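Local coordinates for leucine-rich repeat protein (Bacteroides thetaiotaomicron, PDB 4ECN) that is of unknown function but, as an extracellular leucine-rich repeat protein with two DUF4458 domains, probably binds other proteins, at residues V162-S165 with F166-V169; G312-P315 with G316-L319; T356-E359 with T360-R364; D374-E377 with E378-H381. All blocks are in the same frame, centred on the assembly; numbering follows the deposited sequence.

How the interactions relate
The four contacts follow one another along the chain, each a local turn or helix end. Interaction 1 lies in the second DUF4458 domain, at the end of a hairpin; its centre is about 23 Å from that of interaction 2 and no atoms of the two touch. Interaction 2 holds the sodium ion at the first strand of the long leucine-rich repeat sheet. Interactions 2 and 3, with centres about 18 Å apart, meet through R364, whose NH2 packs 3.6 Å from CB of P315. Interaction 4 opens the next helix after that of interaction 3, about 10 Å away at the nearest atoms; the side chain of R379 is about 13 Å from the sodium.

Interaction 1: V162-S165 with F166-V169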
loop_
_atom_site.group_PDB
_atom_site.type_symbol
_atom_site.label_atom_id
_atom_site.label_comp_id
_atom_site.label_asym_id
_atom_site.label_seq_id
_atom_site.Cartn_x
_atom_site.Cartn_y
_atom_site.Cartn_z
ATOM N N VAL A 162 -30.826 -18.236 -14.246
ATOM C CA VAL A 162 -32.101 -18.289 -13.538
ATOM C C VAL A 162 -31.840 -17.919 -12.113
ATOM O O VAL A 162 -30.792 -18.290 -11.589
ATOM C CB VAL A 162 -32.829 -19.649 -13.648
ATOM C CG1 VAL A 162 -33.285 -19.917 -15.081
ATOM C CG2 VAL A 162 -31.981 -20.796 -13.097
HETATM N N MSE A 163 -32.764 -17.204 -11.474
HETATM C CA MSE A 163 -32.602 -16.855 -10.062
HETATM C C MSE A 163 -33.778 -17.381 -9.293
HETATM O O MSE A 163 -34.912 -17.170 -9.707
HETATM C CB MSE A 163 -32.455 -15.342 -9.866
HETATM C CG MSE A 163 -31.972 -14.944 -8.477
HETATM SE SE MSE A 163 -32.134 -13.020 -8.137
HETATM C CE MSE A 163 -34.120 -12.891 -7.951
ATOM N N ASN A 164 -33.512 -18.084 -8.188
ATOM C CA ASN A 164 -34.555 -18.609 -7.318
ATOM C C ASN A 164 -35.211 -17.396 -6.636
ATOM O O ASN A 164 -34.554 -16.630 -5.935
ATOM C CB ASN A 164 -33.984 -19.657 -6.324
ATOM C CG ASN A 164 -35.013 -20.305 -5.407
ATOM O OD1 ASN A 164 -35.804 -19.638 -4.710
ATOM N ND2 ASN A 164 -34.982 -21.630 -5.322
ATOM N N SER A 165 -36.492 -17.204 -6.901
ATOM C CA SER A 165 -37.286 -16.079 -6.421
ATOM C C SER A 165 -37.388 -16.013 -4.869
ATOM O O SER A 165 -37.706 -14.930 -4.354
ATOM C CB SER A 165 -38.681 -16.131 -7.029
ATOM O OG SER A 165 -38.591 -15.813 -8.409
ATOM N N PHE A 166 -37.045 -17.107 -4.132
ATOM C CA PHE A 166 -37.102 -17.081 -2.669
ATOM C C PHE A 166 -35.702 -16.939 -2.038
ATOM O O PHE A 166 -35.484 -16.004 -1.272
ATOM C CB PHE A 166 -37.804 -18.328 -2.100
ATOM C CG PHE A 166 -37.912 -18.324 -0.588
ATOM C CD1 PHE A 166 -38.774 -17.452 0.065
ATOM C CD2 PHE A 166 -37.140 -19.185 0.184
ATOM C CE1 PHE A 166 -38.867 -17.446 1.461
ATOM C CE2 PHE A 166 -37.225 -19.163 1.582
ATOM C CZ PHE A 166 -38.093 -18.300 2.207
ATOM N N ASN A 167 -34.782 -17.868 -2.301
ATOM C CA ASN A 167 -33.483 -17.790 -1.643
ATOM C C ASN A 167 -32.469 -16.928 -2.454
ATOM O O ASN A 167 -31.342 -16.754 -1.995
ATOM C CB ASN A 167 -32.928 -19.199 -1.384
ATOM C CG ASN A 167 -32.568 -20.004 -2.595
ATOM O OD1 ASN A 167 -32.474 -19.495 -3.708
ATOM N ND2 ASN A 167 -32.238 -21.267 -2.384
ATOM N N ARG A 168 -32.865 -16.391 -3.633
ATOM C CA ARG A 168 -32.046 -15.510 -4.501
ATOM C C ARG A 168 -30.788 -16.217 -5.105
ATOM O O ARG A 168 -29.945 -15.531 -5.689
ATOM C CB ARG A 168 -31.576 -14.227 -3.742
ATOM C CG ARG A 168 -32.669 -13.354 -3.107
ATOM C CD ARG A 168 -33.667 -12.844 -4.118
ATOM N NE ARG A 168 -34.698 -12.028 -3.486
ATOM C CZ ARG A 168 -35.845 -11.689 -4.064
ATOM N NH1 ARG A 168 -36.134 -12.118 -5.290
ATOM N NH2 ARG A 168 -36.727 -10.941 -3.409
ATOM N N VAL A 169 -30.668 -17.553 -5.004
ATOM C CA VAL A 169 -29.533 -18.284 -5.577
ATOM C C VAL A 169 -29.656 -18.313 -7.099
ATOM O O VAL A 169 -30.682 -18.733 -7.633
ATOM C CB VAL A 169 -29.407 -19.721 -5.005
ATOM C CG1 VAL A 169 -28.338 -20.544 -5.734
ATOM C CG2 VAL A 169 -29.149 -19.697 -3.504
#
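The side-chain oxygen of N164 takes two backbone N-H groups at once, those of F166 and N167. OD1 lies 2.9 Å from N of F166, which donates in the carbonyl plane of the amide, and 3.2 Å from N of N167, which approaches from above that plane. CG of N164 stands anti to the backbone N (chi1 -178°), a setting that swings the amide over the turn. Backbone bonds close the loop further: N of N164 donates almost straight to O of V169 at 3.0 Å, while N of R168 makes a weak bond to O of N164. N167 adds an Asx turn, its OD1 accepting from N of V169 at 3.0 Å. The two asparagine side chains cross at about a right angle, their amide planes 40° apart. Farther out, the selenomethionine M163 bends at its last torsion and brings CE to 3.4 Å from NH1 of R168, at the edge of the guanidinium, while O of S165 lies over one face of that group. R168 itself has a positive phi, 65°, and helps the chain reverse. The turn joins strand 157-164 to strand 170-179, an antiparallel hairpin in the sheet of the DUF4458 domain; on its other side strand 157-164 pairs with strand 214-227, where Y216 receives the side chains of V162 and N164.

Interaction 2: G312-P315 with G316-L319; sequences GDQP and GVDL. With NA (sodium ion), chain B.
A type II beta turn from Q314 to V317 leads into the first strand of the leucine-rich repeat sheet and carries a sodium site. N of V317 donates to O of Q314 at 3.0 Å, from above the carbonyl plane. The sodium ion is coordinated by two backbone oxygens, O of Q314 at 2.7 Å and O of V317 at 2.6 Å; it bridges the two carbonyls and probably offsets the repulsion between their oxygens. G316, with phi 102°, takes the turn position where a side chain would be jammed against O of P315. Strand 317-319 lies at the edge of the sheet and pairs antiparallel with strand 325-329, whereas the strands beyond run parallel in the leucine-rich repeat manner. V317 has CG1 anti to its backbone N (chi1 177°), which turns CG2 onto CB of Q314 at 3.7 Å and CG1 toward O of G312. The branched end of L319 comes over the same carbonyl, with CD1 3.3 Å from O of G312. Were L319 cut back to an alanine, the G312 carbonyl would probably lose the leucine's share of its aliphatic cover, leaving a gap over it. The amide of Q314 leads away from the turn, its NE2 donating to O of N303 and O of W311, while W302 packs against both Q314 and V317.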
loop_
_atom_site.group_PDB
_atom_site.type_symbol
_atom_site.label_atom_id
_atom_site.label_comp_id
_atom_site.label_asym_id
_atom_site.label_seq_id
_atom_site.Cartn_x
_atom_site.Cartn_y
_atom_site.Cartn_z
ATOM N N GLY A 312 -20.969 -5.368 -11.273
ATOM C CA GLY A 312 -20.218 -4.145 -10.997
ATOM C C GLY A 312 -19.968 -3.898 -9.517
ATOM O O GLY A 312 -19.110 -3.087 -9.155
ATOM N N ASP A 313 -20.730 -4.588 -8.644
ATOM C CA ASP A 313 -20.576 -4.525 -7.192
ATOM C C ASP A 313 -19.458 -5.494 -6.762
ATOM O O ASP A 313 -19.699 -6.687 -6.496
ATOM C CB ASP A 313 -21.910 -4.852 -6.507
ATOM C CG ASP A 313 -21.988 -4.594 -5.013
ATOM O OD1 ASP A 313 -20.949 -4.742 -4.321
ATOM O OD2 ASP A 313 -23.108 -4.361 -4.516
ATOM N N GLN A 314 -18.222 -4.978 -6.728
ATOM C CA GLN A 314 -17.059 -5.772 -6.349
ATOM C C GLN A 314 -16.129 -5.002 -5.426
ATOM O O GLN A 314 -15.955 -3.787 -5.616
ATOM C CB GLN A 314 -16.265 -6.219 -7.589
ATOM C CG GLN A 314 -17.012 -7.062 -8.615
ATOM C CD GLN A 314 -17.574 -8.371 -8.128
ATOM O OE1 GLN A 314 -17.198 -8.921 -7.090
ATOM N NE2 GLN A 314 -18.496 -8.904 -8.896
ATOM N N PRO A 315 -15.467 -5.692 -4.453
ATOM C CA PRO A 315 -14.489 -4.987 -3.602
ATOM C C PRO A 315 -13.300 -4.525 -4.454
ATOM O O PRO A 315 -12.691 -5.341 -5.174
ATOM C CB PRO A 315 -14.108 -6.032 -2.553
ATOM C CG PRO A 315 -14.418 -7.353 -3.179
ATOM C CD PRO A 315 -15.566 -7.127 -4.099
ATOM N N GLY A 316 -13.066 -3.208 -4.454
ATOM C CA GLY A 316 -12.027 -2.565 -5.263
ATOM C C GLY A 316 -12.540 -1.866 -6.521
ATOM O O GLY A 316 -11.817 -1.056 -7.124
ATOM N N VAL A 317 -13.800 -2.169 -6.927
ATOM C CA VAL A 317 -14.435 -1.589 -8.112
ATOM C C VAL A 317 -15.359 -0.468 -7.664
ATOM O O VAL A 317 -16.191 -0.651 -6.768
ATOM C CB VAL A 317 -15.194 -2.624 -9.000
ATOM C CG1 VAL A 317 -15.890 -1.945 -10.169
ATOM C CG2 VAL A 317 -14.268 -3.721 -9.503
ATOM N N ASP A 318 -15.197 0.692 -8.327
ATOM C CA ASP A 318 -15.959 1.926 -8.153
ATOM C C ASP A 318 -16.737 2.195 -9.487
ATOM O O ASP A 318 -16.195 1.999 -10.583
ATOM C CB ASP A 318 -15.035 3.099 -7.728
ATOM C CG ASP A 318 -14.170 2.816 -6.497
ATOM O OD1 ASP A 318 -14.690 2.949 -5.361
ATOM O OD2 ASP A 318 -12.961 2.455 -6.673
ATOM N N LEU A 319 -18.036 2.537 -9.370
ATOM C CA LEU A 319 -18.929 2.739 -10.511
ATOM C C LEU A 319 -19.527 4.131 -10.541
ATOM O O LEU A 319 -19.548 4.829 -9.512
ATOM C CB LEU A 319 -20.096 1.721 -10.492
ATOM C CG LEU A 319 -19.791 0.230 -10.356
ATOM C CD1 LEU A 319 -21.046 -0.537 -10.097
ATOM C CD2 LEU A 319 -19.061 -0.317 -11.566
HETATM NA NA NA B . -17.258 -1.651 -4.571
#

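Interaction 3: T356-E359 with T360-R364; sequences THSE and TVSGR
S358 and S362 face each other hydroxyl to hydroxyl, OG of S358 donating to OG of S362 at 2.8 Å. The two reach this position by different rotations: OG of S358 is anti to its backbone N (chi1 -161°), whereas that of S362 sits between backbone N and carbonyl carbon (chi1 49°). S362 OG is also bonded to O of L365, so the hydroxyl pair continues into the chain beyond the helix. With S358 replaced by an alanine, the S362 hydroxyl is likely to lose its donor and be left with its bond to O of L365. The backbone also joins the two segments: O of S358 accepts from N of S362 at 2.7 Å and from N of V361. O of E359 takes N of G363 at 2.9 Å, and G363 leaves the helix with positive phi. The carboxylate of E359 points back instead, OE1 accepting from N of T356 and from T434, and OE2 from N of G332. A water bridges O of H357 and N of T360. The short helix 359-362 follows strand 351-353 of the repeat sheet, and S358 and V361 pack on M390 of helix 386-391.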
loop_
_atom_site.group_PDB
_atom_site.type_symbol
_atom_site.label_atom_id
_atom_site.label_comp_id
_atom_site.label_asym_id
_atom_site.label_seq_id
_atom_site.Cartn_x
_atom_site.Cartn_y
_atom_site.Cartn_z
ATOM N N THR A 356 0.579 -1.388 -4.902
ATOM C CA THR A 356 0.777 -0.170 -4.094
ATOM C C THR A 356 1.951 -0.356 -3.149
ATOM O O THR A 356 2.234 -1.470 -2.718
ATOM C CB THR A 356 -0.530 0.103 -3.337
ATOM O OG1 THR A 356 -1.427 0.725 -4.241
ATOM C CG2 THR A 356 -0.386 0.982 -2.182
ATOM N N HIS A 357 2.632 0.740 -2.825
ATOM C CA HIS A 357 3.738 0.731 -1.875
ATOM C C HIS A 357 3.244 0.380 -0.457
ATOM O O HIS A 357 4.024 -0.094 0.367
ATOM C CB HIS A 357 4.456 2.094 -1.880
ATOM C CG HIS A 357 3.564 3.246 -1.585
ATOM N ND1 HIS A 357 2.874 3.886 -2.587
ATOM C CD2 HIS A 357 3.260 3.824 -0.401
ATOM C CE1 HIS A 357 2.160 4.828 -1.983
ATOM N NE2 HIS A 357 2.378 4.837 -0.670
ATOM N N SER A 358 1.939 0.566 -0.210
ATOM C CA SER A 358 1.213 0.383 1.050
ATOM C C SER A 358 0.440 -0.975 1.112
ATOM O O SER A 358 -0.130 -1.298 2.154
ATOM C CB SER A 358 0.228 1.543 1.214
ATOM O OG SER A 358 -0.205 1.718 2.554
ATOM N N GLU A 359 0.434 -1.762 0.012
ATOM C CA GLU A 359 -0.308 -3.018 -0.132
ATOM C C GLU A 359 -0.068 -3.988 1.074
ATOM O O GLU A 359 -1.038 -4.469 1.674
ATOM C CB GLU A 359 0.098 -3.689 -1.453
ATOM C CG GLU A 359 -0.983 -4.459 -2.205
ATOM C CD GLU A 359 -0.539 -4.924 -3.584
ATOM O OE1 GLU A 359 0.528 -4.457 -4.051
ATOM O OE2 GLU A 359 -1.221 -5.798 -4.173
ATOM N N THR A 360 1.196 -4.230 1.463
ATOM C CA THR A 360 1.502 -5.158 2.574
ATOM C C THR A 360 1.143 -4.583 3.956
ATOM O O THR A 360 1.064 -5.327 4.945
ATOM C CB THR A 360 2.969 -5.522 2.559
ATOM O OG1 THR A 360 3.718 -4.306 2.594
ATOM C CG2 THR A 360 3.344 -6.349 1.337
ATOM N N VAL A 361 0.913 -3.277 4.023
ATOM C CA VAL A 361 0.567 -2.608 5.261
ATOM C C VAL A 361 -0.952 -2.477 5.368
ATOM O O VAL A 361 -1.496 -2.881 6.377
ATOM C CB VAL A 361 1.280 -1.232 5.318
ATOM C CG1 VAL A 361 0.738 -0.337 6.431
ATOM C CG2 VAL A 361 2.785 -1.405 5.438
ATOM N N SER A 362 -1.632 -1.898 4.358
ATOM C CA SER A 362 -3.065 -1.602 4.440
ATOM C C SER A 362 -3.882 -2.020 3.189
ATOM O O SER A 362 -4.972 -1.477 2.983
ATOM C CB SER A 362 -3.259 -0.106 4.671
ATOM O OG SER A 362 -2.495 0.689 3.778
ATOM N N GLY A 363 -3.400 -3.019 2.438
ATOM C CA GLY A 363 -4.061 -3.516 1.230
ATOM C C GLY A 363 -4.401 -2.447 0.203
ATOM O O GLY A 363 -3.523 -1.741 -0.313
ATOM N N ARG A 364 -5.707 -2.288 -0.030
ATOM C CA ARG A 364 -6.366 -1.372 -0.973
ATOM C C ARG A 364 -6.254 0.095 -0.550
ATOM O O ARG A 364 -6.372 0.982 -1.398
ATOM C CB ARG A 364 -7.842 -1.779 -0.992
ATOM C CG ARG A 364 -8.781 -1.106 -1.947
ATOM C CD ARG A 364 -10.155 -1.730 -1.806
ATOM N NE ARG A 364 -10.162 -3.167 -2.110
ATOM C CZ ARG A 364 -10.719 -4.088 -1.333
ATOM N NH1 ARG A 364 -11.326 -3.737 -0.211
ATOM N NH2 ARG A 364 -10.675 -5.365 -1.673
HETATM O O HOH W 1 3.759 -2.998 0.156
#

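Interaction 4: D374-E377 with E378-H381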
loop_
_atom_site.group_PDB
_atom_site.type_symbol
_atom_site.label_atom_id
_atom_site.label_comp_id
_atom_site.label_asym_id
_atom_site.label_seq_id
_atom_site.Cartn_x
_atom_site.Cartn_y
_atom_site.Cartn_z
ATOM N N ASP A 374 -12.014 11.321 -9.431
ATOM C CA ASP A 374 -12.234 12.765 -9.330
ATOM C C ASP A 374 -12.070 13.238 -7.887
ATOM O O ASP A 374 -13.053 13.537 -7.205
ATOM C CB ASP A 374 -13.619 13.141 -9.877
ATOM C CG ASP A 374 -13.835 12.752 -11.321
ATOM O OD1 ASP A 374 -13.178 13.357 -12.206
ATOM O OD2 ASP A 374 -14.696 11.881 -11.573
HETATM N N MSE A 375 -10.819 13.240 -7.418
HETATM C CA MSE A 375 -10.475 13.702 -6.080
HETATM C C MSE A 375 -10.206 15.196 -6.097
HETATM O O MSE A 375 -9.824 15.725 -7.145
HETATM C CB MSE A 375 -9.240 12.956 -5.539
HETATM C CG MSE A 375 -9.479 11.488 -5.226
HETATM SE SE MSE A 375 -7.918 10.574 -4.458
HETATM C CE MSE A 375 -6.633 10.985 -5.727
ATOM N N SER A 376 -10.348 15.871 -4.941
ATOM C CA SER A 376 -10.007 17.285 -4.843
ATOM C C SER A 376 -8.494 17.451 -4.823
ATOM O O SER A 376 -7.779 16.478 -4.545
ATOM C CB SER A 376 -10.621 17.902 -3.593
ATOM O OG SER A 376 -10.217 17.210 -2.424
ATOM N N GLU A 377 -7.996 18.677 -5.071
ATOM C CA GLU A 377 -6.565 18.980 -5.016
ATOM C C GLU A 377 -5.984 18.518 -3.670
ATOM O O GLU A 377 -4.878 17.980 -3.656
ATOM C CB GLU A 377 -6.332 20.485 -5.231
ATOM C CG GLU A 377 -4.879 20.894 -5.397
ATOM C CD GLU A 377 -4.661 22.305 -5.912
ATOM O OE1 GLU A 377 -4.890 23.267 -5.140
ATOM O OE2 GLU A 377 -4.228 22.447 -7.080
ATOM N N GLU A 378 -6.771 18.647 -2.570
ATOM C CA GLU A 378 -6.393 18.261 -1.202
ATOM C C GLU A 378 -6.280 16.752 -1.044
ATOM O O GLU A 378 -5.276 16.272 -0.509
ATOM C CB GLU A 378 -7.383 18.786 -0.140
ATOM C CG GLU A 378 -7.723 20.266 -0.237
ATOM C CD GLU A 378 -8.952 20.563 -1.079
ATOM O OE1 GLU A 378 -10.075 20.491 -0.526
ATOM O OE2 GLU A 378 -8.797 20.839 -2.292
ATOM N N ARG A 379 -7.314 16.007 -1.473
ATOM C CA ARG A 379 -7.367 14.547 -1.382
ATOM C C ARG A 379 -6.253 13.901 -2.196
ATOM O O ARG A 379 -5.634 12.938 -1.722
ATOM C CB ARG A 379 -8.727 14.035 -1.852
ATOM C CG ARG A 379 -9.782 14.110 -0.776
ATOM C CD ARG A 379 -9.984 12.793 -0.041
ATOM N NE ARG A 379 -10.552 11.717 -0.870
ATOM C CZ ARG A 379 -9.920 10.585 -1.177
ATOM N NH1 ARG A 379 -8.680 10.368 -0.744
ATOM N NH2 ARG A 379 -10.524 9.656 -1.902
ATOM N N LYS A 380 -5.991 14.459 -3.402
ATOM C CA LYS A 380 -4.962 14.009 -4.351
ATOM C C LYS A 380 -3.554 14.227 -3.776
ATOM O O LYS A 380 -2.685 13.360 -3.903
ATOM C CB LYS A 380 -5.123 14.763 -5.685
ATOM C CG LYS A 380 -4.334 14.192 -6.867
ATOM C CD LYS A 380 -4.678 14.928 -8.162
ATOM C CE LYS A 380 -3.952 14.347 -9.343
ATOM N NZ LYS A 380 -4.422 14.924 -10.631
ATOM N N HIS A 381 -3.355 15.374 -3.119
ATOM C CA HIS A 381 -2.087 15.734 -2.511
ATOM C C HIS A 381 -1.804 14.847 -1.289
ATOM O O HIS A 381 -0.669 14.384 -1.140
ATOM C CB HIS A 381 -2.077 17.207 -2.135
ATOM C CG HIS A 381 -0.759 17.651 -1.602
ATOM N ND1 HIS A 381 0.346 17.779 -2.431
ATOM C CD2 HIS A 381 -0.408 17.978 -0.337
ATOM C CE1 HIS A 381 1.331 18.176 -1.642
ATOM N NE2 HIS A 381 0.921 18.315 -0.373
#
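The guanidinium of R379 has the selenium of M375 over one face, 3.5 Å above the plane and offset toward the rim, with SE 3.8 Å from NH2. The two side chains cross at about a right angle. At its nitrogens the group turns to other partners: NH1 forms a salt bridge with E369, and NH2 donates to O of E370, which probably fixes its rotation under the selenomethionine. M375 bends at its last torsion (chi3 -53°), carrying CE past the arginine to 3.7 Å from CA of K380. S376 is the N-cap of the helix. Its OG, placed between backbone N and carbonyl carbon (chi1 57°), accepts from N of R379 at 3.3 Å and also touches CG of R379 at 3.5 Å. The carbonyl of the same serine takes N of K380 at 2.9 Å, and O of E377 takes N of H381 at 3.1 Å. These are the opening bonds of the helix. The carboxylate of E378 folds back beside S376, with OE2 3.7 Å from CB of the serine. K380 starts toward the first turn but then extends outward, its NZ donating to T494. The contact thus forms the start of helix 377-384, which follows the short helix 359-362 in the chain; T494 directly precedes strand 495-499 of the repeat sheet.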